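Local atomic coordinates of DegV family protein (Eubacterium eligens, PDB entry 3FDJ), a protein that is of unknown function but, as a member of the DegV family, probably binds a fatty acid or similar lipid. Residues R203-L215 with L236-Y248. Residues are numbered along the deposited sequence; the frame is centred on the assembly and turned at random.
Sequences RGDKKLLVKLQAL and LADKIADMIKQAY. With ACY (acetic acid), chain F.
Leu209 and Ile240 meet where the two helices draw close, CD2 of the leucine lying 3.5 Å from CG1 of the isoleucine. Leu212 also crosses Ile240 at about a right angle, CD1 to CD1 (3.9 Å), and Leu208 lays CD2 against CD2 of Leu236 (3.7 Å). Further along, selenomethionine Met243 starts with CG anti to its backbone N (chi1 178°) and then bends twice, which brings CE to 3.5 Å from the carbonyl O of Leu209 and also against CB of Leu212, while SE rests beside CB and OE1 of Gln213. The extended Gln213 runs on to Ala247, NE2 to CB 3.9 Å, and its CG packs on the hydroxyl of Tyr248, which hydrogen-bonds to Asp217.

One salt bridge joins the helices near the start of 205-215: NZ of Lys239, whose chain is extended beyond CG, meets the anti lone pair of Asp205 OD2, the one turned away from OD1, at 2.9 Å, and the carboxylate carbon CG of Asp205 also sits 3.6 Å from Leu236 CD1. Replacing Asp205 by an alanine is likely to leave the Lys239 ammonium without its carboxylate mate and to strip Leu236 CD1 of part of its cover. Just before the helix, Arg203 hydrogen-bonds through NE and NH1 to an acetate, probably from the crystallisation liquor, while NH1 also bonds Leu182 O.

With their axes 10.4 Å apart and 42° between their directions, the helices lie side by side on one face of the sheet that holds strands 184-190 and 226-230, Leu208 touching Ile187 and Ile240 touching Ile228, as in the layered alpha/beta architecture of DegV proteins.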
loop_
_atom_site.group_PDB
_atom_site.type_symbol
_atom_site.label_atom_id
_atom_site.label_comp_id
_atom_site.label_asym_id
_atom_site.label_seq_id
_atom_site.Cartn_x
_atom_site.Cartn_y
_atom_site.Cartn_z
ATOM N N ARG A 203 -20.253 10.372 -6.778
ATOM C CA ARG A 203 -20.645 10.124 -8.168
ATOM C C ARG A 203 -19.788 10.907 -9.178
ATOM O O ARG A 203 -20.058 12.093 -9.476
ATOM C CB ARG A 203 -22.124 10.450 -8.413
ATOM C CG ARG A 203 -22.540 10.134 -9.864
ATOM C CD ARG A 203 -24.059 10.150 -10.128
ATOM N NE ARG A 203 -24.664 8.859 -9.804
ATOM C CZ ARG A 203 -24.579 7.757 -10.556
ATOM N NH1 ARG A 203 -25.148 6.636 -10.131
ATOM N NH2 ARG A 203 -23.929 7.761 -11.717
ATOM N N GLY A 204 -18.778 10.234 -9.704
ATOM C CA GLY A 204 -17.997 10.728 -10.822
ATOM C C GLY A 204 -16.682 11.364 -10.438
ATOM O O GLY A 204 -16.482 11.783 -9.293
ATOM N N ASP A 205 -15.805 11.463 -11.430
ATOM C CA ASP A 205 -14.459 11.983 -11.244
ATOM C C ASP A 205 -14.405 13.418 -10.721
ATOM O O ASP A 205 -13.616 13.717 -9.812
ATOM C CB ASP A 205 -13.684 11.929 -12.550
ATOM C CG ASP A 205 -13.503 10.505 -13.088
ATOM O OD1 ASP A 205 -13.715 9.523 -12.337
ATOM O OD2 ASP A 205 -13.119 10.396 -14.282
ATOM N N LYS A 206 -15.200 14.316 -11.293
ATOM C CA LYS A 206 -15.093 15.712 -10.884
ATOM C C LYS A 206 -15.475 15.894 -9.415
ATOM O O LYS A 206 -14.809 16.629 -8.678
ATOM C CB LYS A 206 -15.928 16.619 -11.775
ATOM C CG LYS A 206 -15.281 16.843 -13.144
ATOM C CD LYS A 206 -16.075 17.862 -13.927
ATOM C CE LYS A 206 -17.230 17.207 -14.627
ATOM N NZ LYS A 206 -16.778 16.689 -15.948
ATOM N N LYS A 207 -16.512 15.189 -8.979
ATOM C CA LYS A 207 -16.933 15.267 -7.583
ATOM C C LYS A 207 -15.876 14.696 -6.636
ATOM O O LYS A 207 -15.620 15.251 -5.561
ATOM C CB LYS A 207 -18.270 14.559 -7.399
ATOM C CG LYS A 207 -19.457 15.369 -7.877
ATOM C CD LYS A 207 -20.789 14.764 -7.392
ATOM C CE LYS A 207 -21.977 15.323 -8.146
ATOM N NZ LYS A 207 -22.045 14.753 -9.551
ATOM N N LEU A 208 -15.231 13.617 -7.057
ATOM C CA LEU A 208 -14.091 13.069 -6.311
ATOM C C LEU A 208 -12.964 14.099 -6.159
ATOM O O LEU A 208 -12.421 14.277 -5.054
ATOM C CB LEU A 208 -13.581 11.770 -6.956
ATOM C CG LEU A 208 -12.287 11.200 -6.355
ATOM C CD1 LEU A 208 -12.535 10.785 -4.899
ATOM C CD2 LEU A 208 -11.788 10.051 -7.217
ATOM N N LEU A 209 -12.612 14.798 -7.240
ATOM C CA LEU A 209 -11.526 15.778 -7.154
ATOM C C LEU A 209 -11.825 16.843 -6.095
ATOM O O LEU A 209 -10.945 17.231 -5.321
ATOM C CB LEU A 209 -11.241 16.449 -8.504
ATOM C CG LEU A 209 -10.751 15.570 -9.661
ATOM C CD1 LEU A 209 -10.235 16.426 -10.828
ATOM C CD2 LEU A 209 -9.700 14.635 -9.196
ATOM N N VAL A 210 -13.070 17.302 -6.047
ATOM C CA VAL A 210 -13.467 18.331 -5.082
ATOM C C VAL A 210 -13.433 17.796 -3.643
ATOM O O VAL A 210 -12.959 18.470 -2.701
ATOM C CB VAL A 210 -14.869 18.882 -5.428
ATOM C CG1 VAL A 210 -15.372 19.788 -4.334
ATOM C CG2 VAL A 210 -14.833 19.621 -6.795
ATOM N N LYS A 211 -13.942 16.595 -3.458
ATOM C CA LYS A 211 -13.898 15.976 -2.128
ATOM C C LYS A 211 -12.463 15.743 -1.646
ATOM O O LYS A 211 -12.159 15.975 -0.492
ATOM C CB LYS A 211 -14.692 14.678 -2.101
ATOM C CG LYS A 211 -16.179 14.885 -2.123
ATOM C CD LYS A 211 -16.901 13.546 -1.986
ATOM C CE LYS A 211 -18.430 13.666 -2.086
ATOM N NZ LYS A 211 -19.033 14.730 -1.236
ATOM N N LEU A 212 -11.592 15.282 -2.531
ATOM C CA LEU A 212 -10.205 15.040 -2.183
ATOM C C LEU A 212 -9.496 16.326 -1.806
ATOM O O LEU A 212 -8.703 16.345 -0.855
ATOM C CB LEU A 212 -9.450 14.348 -3.336
ATOM C CG LEU A 212 -9.741 12.867 -3.576
ATOM C CD1 LEU A 212 -9.001 12.361 -4.827
ATOM C CD2 LEU A 212 -9.353 12.018 -2.348
ATOM N N GLN A 213 -9.789 17.410 -2.528
ATOM C CA GLN A 213 -9.176 18.688 -2.196
ATOM C C GLN A 213 -9.583 19.121 -0.795
ATOM O O GLN A 213 -8.745 19.594 -0.027
ATOM C CB GLN A 213 -9.504 19.779 -3.236
ATOM C CG GLN A 213 -8.820 21.080 -2.936
ATOM C CD GLN A 213 -8.934 22.095 -4.062
ATOM O OE1 GLN A 213 -9.310 21.761 -5.190
ATOM N NE2 GLN A 213 -8.548 23.334 -3.768
ATOM N N ALA A 214 -10.860 18.940 -0.446
ATOM C CA ALA A 214 -11.333 19.291 0.894
ATOM C C ALA A 214 -10.660 18.401 1.976
ATOM O O ALA A 214 -10.235 18.891 3.030
ATOM C CB ALA A 214 -12.868 19.205 0.977
ATOM N N LEU A 215 -10.538 17.110 1.691
ATOM C CA LEU A 215 -9.900 16.159 2.619
ATOM C C LEU A 215 -8.411 16.479 2.826
ATOM O O LEU A 215 -7.914 16.479 3.974
ATOM C CB LEU A 215 -10.068 14.728 2.126
ATOM C CG LEU A 215 -11.485 14.160 2.178
ATOM C CD1 LEU A 215 -11.596 12.880 1.360
ATOM C CD2 LEU A 215 -11.940 13.936 3.620
ATOM N N LEU A 236 -7.861 8.725 -14.266
ATOM C CA LEU A 236 -8.288 9.355 -13.012
ATOM C C LEU A 236 -7.070 9.743 -12.172
ATOM O O LEU A 236 -7.023 10.841 -11.607
ATOM C CB LEU A 236 -9.250 8.460 -12.213
ATOM C CG LEU A 236 -9.805 9.105 -10.919
ATOM C CD1 LEU A 236 -10.404 10.499 -11.176
ATOM C CD2 LEU A 236 -10.814 8.148 -10.270
ATOM N N ALA A 237 -6.066 8.864 -12.110
ATOM C CA ALA A 237 -4.881 9.156 -11.323
ATOM C C ALA A 237 -4.199 10.435 -11.849
ATOM O O ALA A 237 -3.754 11.271 -11.062
ATOM C CB ALA A 237 -3.915 7.962 -11.318
ATOM N N ASP A 238 -4.120 10.573 -13.174
ATOM C CA ASP A 238 -3.540 11.761 -13.793
ATOM C C ASP A 238 -4.370 13.013 -13.505
ATOM O O ASP A 238 -3.809 14.068 -13.241
ATOM C CB ASP A 238 -3.374 11.573 -15.314
ATOM C CG ASP A 238 -2.219 10.649 -15.689
ATOM O OD1 ASP A 238 -1.427 10.231 -14.793
ATOM O OD2 ASP A 238 -2.097 10.343 -16.908
ATOM N N LYS A 239 -5.698 12.900 -13.514
ATOM C CA LYS A 239 -6.554 14.057 -13.153
ATOM C C LYS A 239 -6.317 14.529 -11.719
ATOM O O LYS A 239 -6.271 15.725 -11.456
ATOM C CB LYS A 239 -8.041 13.724 -13.264
ATOM C CG LYS A 239 -8.588 13.579 -14.631
ATOM C CD LYS A 239 -10.107 13.296 -14.545
ATOM C CE LYS A 239 -10.652 12.928 -15.879
ATOM N NZ LYS A 239 -12.103 12.629 -15.805
ATOM N N ILE A 240 -6.199 13.576 -10.809
ATOM C CA ILE A 240 -5.929 13.867 -9.399
ATOM C C ILE A 240 -4.570 14.561 -9.279
ATOM O O ILE A 240 -4.441 15.593 -8.615
ATOM C CB ILE A 240 -5.975 12.598 -8.548
ATOM C CG1 ILE A 240 -7.408 12.036 -8.489
ATOM C CG2 ILE A 240 -5.457 12.900 -7.110
ATOM C CD1 ILE A 240 -7.516 10.578 -7.952
ATOM N N ALA A 241 -3.556 14.002 -9.933
ATOM C CA ALA A 241 -2.224 14.578 -9.878
ATOM C C ALA A 241 -2.245 16.022 -10.397
ATOM O O ALA A 241 -1.634 16.910 -9.795
ATOM C CB ALA A 241 -1.221 13.721 -10.694
ATOM N N ASP A 242 -2.951 16.262 -11.495
ATOM C CA ASP A 242 -3.051 17.624 -12.058
ATOM C C ASP A 242 -3.731 18.595 -11.083
ATOM O O ASP A 242 -3.298 19.745 -10.927
ATOM C CB ASP A 242 -3.852 17.617 -13.371
ATOM C CG ASP A 242 -3.025 17.154 -14.571
ATOM O OD1 ASP A 242 -1.773 17.106 -14.489
ATOM O OD2 ASP A 242 -3.636 16.825 -15.614
HETATM N N MSE A 243 -4.819 18.127 -10.461
HETATM C CA MSE A 243 -5.548 18.932 -9.505
HETATM C C MSE A 243 -4.637 19.344 -8.347
HETATM O O MSE A 243 -4.634 20.513 -7.934
HETATM C CB MSE A 243 -6.757 18.159 -8.972
HETATM C CG MSE A 243 -7.561 18.897 -7.929
HETATM SE SE MSE A 243 -6.933 18.710 -6.076
HETATM C CE MSE A 243 -7.500 16.892 -5.631
ATOM N N ILE A 244 -3.879 18.385 -7.818
ATOM C CA ILE A 244 -3.043 18.631 -6.658
ATOM C C ILE A 244 -1.877 19.570 -6.995
ATOM O O ILE A 244 -1.578 20.480 -6.234
ATOM C CB ILE A 244 -2.576 17.313 -6.031
ATOM C CG1 ILE A 244 -3.791 16.615 -5.383
ATOM C CG2 ILE A 244 -1.508 17.560 -4.989
ATOM C CD1 ILE A 244 -3.549 15.182 -4.978
ATOM N N LYS A 245 -1.277 19.398 -8.164
ATOM C CA LYS A 245 -0.218 20.305 -8.617
ATOM C C LYS A 245 -0.715 21.727 -8.699
ATOM O O LYS A 245 -0.037 22.650 -8.249
ATOM C CB LYS A 245 0.334 19.888 -9.983
ATOM C CG LYS A 245 1.204 18.665 -9.912
ATOM C CD LYS A 245 1.927 18.410 -11.220
ATOM C CE LYS A 245 1.313 17.275 -11.991
ATOM N NZ LYS A 245 2.177 16.947 -13.180
ATOM N N GLN A 246 -1.902 21.894 -9.262
ATOM C CA GLN A 246 -2.481 23.212 -9.440
ATOM C C GLN A 246 -2.859 23.873 -8.118
ATOM O O GLN A 246 -2.616 25.061 -7.936
ATOM C CB GLN A 246 -3.702 23.136 -10.378
ATOM C CG GLN A 246 -4.428 24.458 -10.623
ATOM C CD GLN A 246 -3.642 25.458 -11.493
ATOM O OE1 GLN A 246 -2.526 25.182 -11.955
ATOM N NE2 GLN A 246 -4.226 26.637 -11.697
ATOM N N ALA A 247 -3.467 23.110 -7.216
ATOM C CA ALA A 247 -4.010 23.653 -5.962
ATOM C C ALA A 247 -2.937 23.869 -4.906
ATOM O O ALA A 247 -3.021 24.804 -4.111
ATOM C CB ALA A 247 -5.105 22.734 -5.422
ATOM N N TYR A 248 -1.921 23.012 -4.886
ATOM C CA TYR A 248 -0.919 23.055 -3.812
ATOM C C TYR A 248 0.515 23.329 -4.262
ATOM O O TYR A 248 1.383 23.515 -3.424
ATOM C CB TYR A 248 -0.952 21.745 -3.034
ATOM C CG TYR A 248 -2.306 21.409 -2.443
ATOM C CD1 TYR A 248 -2.713 21.944 -1.225
ATOM C CD2 TYR A 248 -3.172 20.560 -3.095
ATOM C CE1 TYR A 248 -3.968 21.644 -0.689
ATOM C CE2 TYR A 248 -4.418 20.243 -2.564
ATOM C CZ TYR A 248 -4.807 20.785 -1.366
ATOM O OH TYR A 248 -6.041 20.459 -0.847
HETATM C C ACY F . -26.557 8.551 -7.117
HETATM O O ACY F . -26.494 7.365 -7.519
HETATM O OXT ACY F . -25.794 9.460 -7.539
HETATM C CH3 ACY F . -27.601 8.889 -6.085
#